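Local coordinates for protein NAD-dependent formate dehydrogenase gamma subunit (Cupriavidus necator, PDB 6VW7) that forms, with the beta subunit, the NADH-binding part of a cytosolic formate dehydrogenase and carries one [2Fe-2S] cluster on a thioredoxin-like domain, at residues E63-I68 / F74-A79. Numbering follows the deposited sequence. Where two conformers were deposited one is given.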
loop_
_atom_site.group_PDB
_atom_site.type_symbol
_atom_site.label_atom_id
_atom_site.label_comp_id
_atom_site.label_asym_id
_atom_site.label_seq_id
_atom_site.Cartn_x
_atom_site.Cartn_y
_atom_site.Cartn_z
ATOM N N GLU A 63 -7.170 14.376 -25.936
ATOM C CA GLU A 63 -7.594 13.705 -24.714
ATOM C C GLU A 63 -6.653 12.553 -24.370
ATOM O O GLU A 63 -6.169 12.441 -23.234
ATOM C CB GLU A 63 -9.034 13.223 -24.888
ATOM C CG GLU A 63 -9.489 12.176 -23.901
ATOM C CD GLU A 63 -9.752 12.757 -22.529
ATOM O OE1 GLU A 63 -9.859 13.990 -22.427
ATOM O OE2 GLU A 63 -9.852 11.981 -21.551
ATOM N N VAL A 64 -6.373 11.685 -25.350
ATOM C CA VAL A 64 -5.494 10.544 -25.115
ATOM C C VAL A 64 -4.099 11.022 -24.721
ATOM O O VAL A 64 -3.510 10.534 -23.749
ATOM C CB VAL A 64 -5.451 9.639 -26.366
ATOM C CG1 VAL A 64 -4.474 8.490 -26.162
ATOM C CG2 VAL A 64 -6.844 9.104 -26.680
ATOM N N HIS A 65 -3.546 11.983 -25.473
ATOM C CA HIS A 65 -2.223 12.493 -25.134
ATOM C C HIS A 65 -2.208 13.110 -23.734
ATOM O O HIS A 65 -1.218 12.975 -23.001
ATOM C CB HIS A 65 -1.764 13.501 -26.190
ATOM C CG HIS A 65 -0.421 14.096 -25.905
ATOM N ND1 HIS A 65 -0.263 15.370 -25.404
ATOM C CD2 HIS A 65 0.826 13.584 -26.037
ATOM C CE1 HIS A 65 1.024 15.622 -25.246
ATOM N NE2 HIS A 65 1.706 14.555 -25.622
ATOM N N GLY A 66 -3.300 13.759 -23.330
ATOM C CA GLY A 66 -3.340 14.351 -22.000
ATOM C C GLY A 66 -3.309 13.306 -20.897
ATOM O O GLY A 66 -2.717 13.524 -19.835
ATOM N N VAL A 67 -3.942 12.155 -21.132
ATOM C CA VAL A 67 -3.869 11.064 -20.164
ATOM C C VAL A 67 -2.445 10.522 -20.078
ATOM O O VAL A 67 -1.895 10.353 -18.983
ATOM C CB VAL A 67 -4.886 9.967 -20.534
ATOM C CG1 VAL A 67 -4.638 8.662 -19.733
ATOM C CG2 VAL A 67 -6.318 10.498 -20.334
ATOM N N ILE A 68 -1.818 10.268 -21.233
ATOM C CA ILE A 68 -0.447 9.764 -21.245
ATOM C C ILE A 68 0.470 10.711 -20.486
ATOM O O ILE A 68 1.312 10.282 -19.685
ATOM C CB ILE A 68 0.035 9.556 -22.695
ATOM C CG1 ILE A 68 -0.773 8.457 -23.386
ATOM C CG2 ILE A 68 1.509 9.211 -22.715
ATOM C CD1 ILE A 68 -0.593 8.435 -24.918
ATOM N N PHE A 74 3.601 6.269 -17.282
ATOM C CA PHE A 74 3.650 6.042 -18.731
ATOM C C PHE A 74 4.814 6.799 -19.355
ATOM O O PHE A 74 5.032 7.972 -19.051
ATOM C CB PHE A 74 2.337 6.480 -19.390
ATOM C CG PHE A 74 1.144 5.645 -18.984
ATOM C CD1 PHE A 74 1.215 4.261 -18.993
ATOM C CD2 PHE A 74 -0.044 6.248 -18.601
ATOM C CE1 PHE A 74 0.124 3.486 -18.614
ATOM C CE2 PHE A 74 -1.140 5.482 -18.220
ATOM C CZ PHE A 74 -1.061 4.111 -18.216
ATOM N N ARG A 75 5.566 6.142 -20.229
ATOM C CA ARG A 75 6.639 6.817 -20.941
ATOM C C ARG A 75 6.352 6.799 -22.433
ATOM O O ARG A 75 5.750 5.858 -22.955
ATOM C CB ARG A 75 8.017 6.207 -20.638
ATOM C CG ARG A 75 8.114 4.701 -20.670
ATOM C CD ARG A 75 9.502 4.249 -20.201
ATOM N NE ARG A 75 9.712 4.477 -18.773
ATOM C CZ ARG A 75 10.545 5.380 -18.257
ATOM N NH1 ARG A 75 11.276 6.158 -19.047
ATOM N NH2 ARG A 75 10.655 5.500 -16.944
ATOM N N GLN A 76 6.754 7.876 -23.102
ATOM C CA GLN A 76 6.532 8.045 -24.530
ATOM C C GLN A 76 7.771 7.762 -25.367
ATOM O O GLN A 76 7.722 7.912 -26.587
ATOM C CB GLN A 76 6.012 9.459 -24.811
ATOM C CG GLN A 76 4.610 9.667 -24.280
ATOM C CD GLN A 76 4.104 11.086 -24.443
ATOM O OE1 GLN A 76 3.248 11.358 -25.291
ATOM N NE2 GLN A 76 4.615 12.000 -23.614
ATOM N N GLN A 77 8.880 7.388 -24.742
ATOM C CA GLN A 77 10.096 6.995 -25.432
ATOM C C GLN A 77 10.702 5.821 -24.679
ATOM O O GLN A 77 10.517 5.709 -23.464
ATOM C CB GLN A 77 11.107 8.153 -25.506
ATOM N N PRO A 78 11.440 4.946 -25.360
ATOM C CA PRO A 78 11.989 3.770 -24.673
ATOM C C PRO A 78 12.896 4.169 -23.516
ATOM O O PRO A 78 13.570 5.199 -23.550
ATOM C CB PRO A 78 12.778 3.051 -25.773
ATOM C CG PRO A 78 12.184 3.542 -27.049
ATOM C CD PRO A 78 11.767 4.955 -26.795
ATOM N N ALA A 79 12.863 3.368 -22.457
ATOM C CA ALA A 79 13.802 3.521 -21.359
ATOM C C ALA A 79 15.069 2.738 -21.687
ATOM O O ALA A 79 15.146 2.044 -22.699
ATOM C CB ALA A 79 13.179 3.046 -20.048
HETATM O O HOH W 1 3.857 10.291 -18.708
#
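Ile68 holds the tight side of this contact: its CG2 methyl lies 3.5 Å from Gln76 CG, with the amide carbon CD close beside it. A chi1 of -65° puts this methyl anti to the backbone N, where it meets Gln76. Phe74 adds a looser apolar touch through CB, 4.4 Å from the same methyl. Ile68 and Phe74 both reach Leu35 of helix 31-42 and Ile45, and Ala267 of the beta subunit packs on Phe74, a place that suits large hydrophobic groups. The contact lies in the helical N-terminal part of the chain, where the first half of 74-79 turns back along helix 61-70, then leaves toward strand 82-87 of the sheet in the cluster-bearing part of this thioredoxin-like ferredoxin; the cluster site is elsewhere. Nearer solvent the fit is slacker. The extended Gln76 chain carries OE1 to the edge of the exposed His65 ring, 3.4 Å from CD2, with amide and ring planes 44° apart and no hydrogen bond between them; the ring has two positions, and this approach belongs to one of them. A glutamine suits this border, having methylenes for Ile68 and a polar end for the solvent side. Between the two backbones, a water bridges the carbonyl oxygens Ile68 O, at 2.7 Å, and Phe74 O, at 2.6 Å.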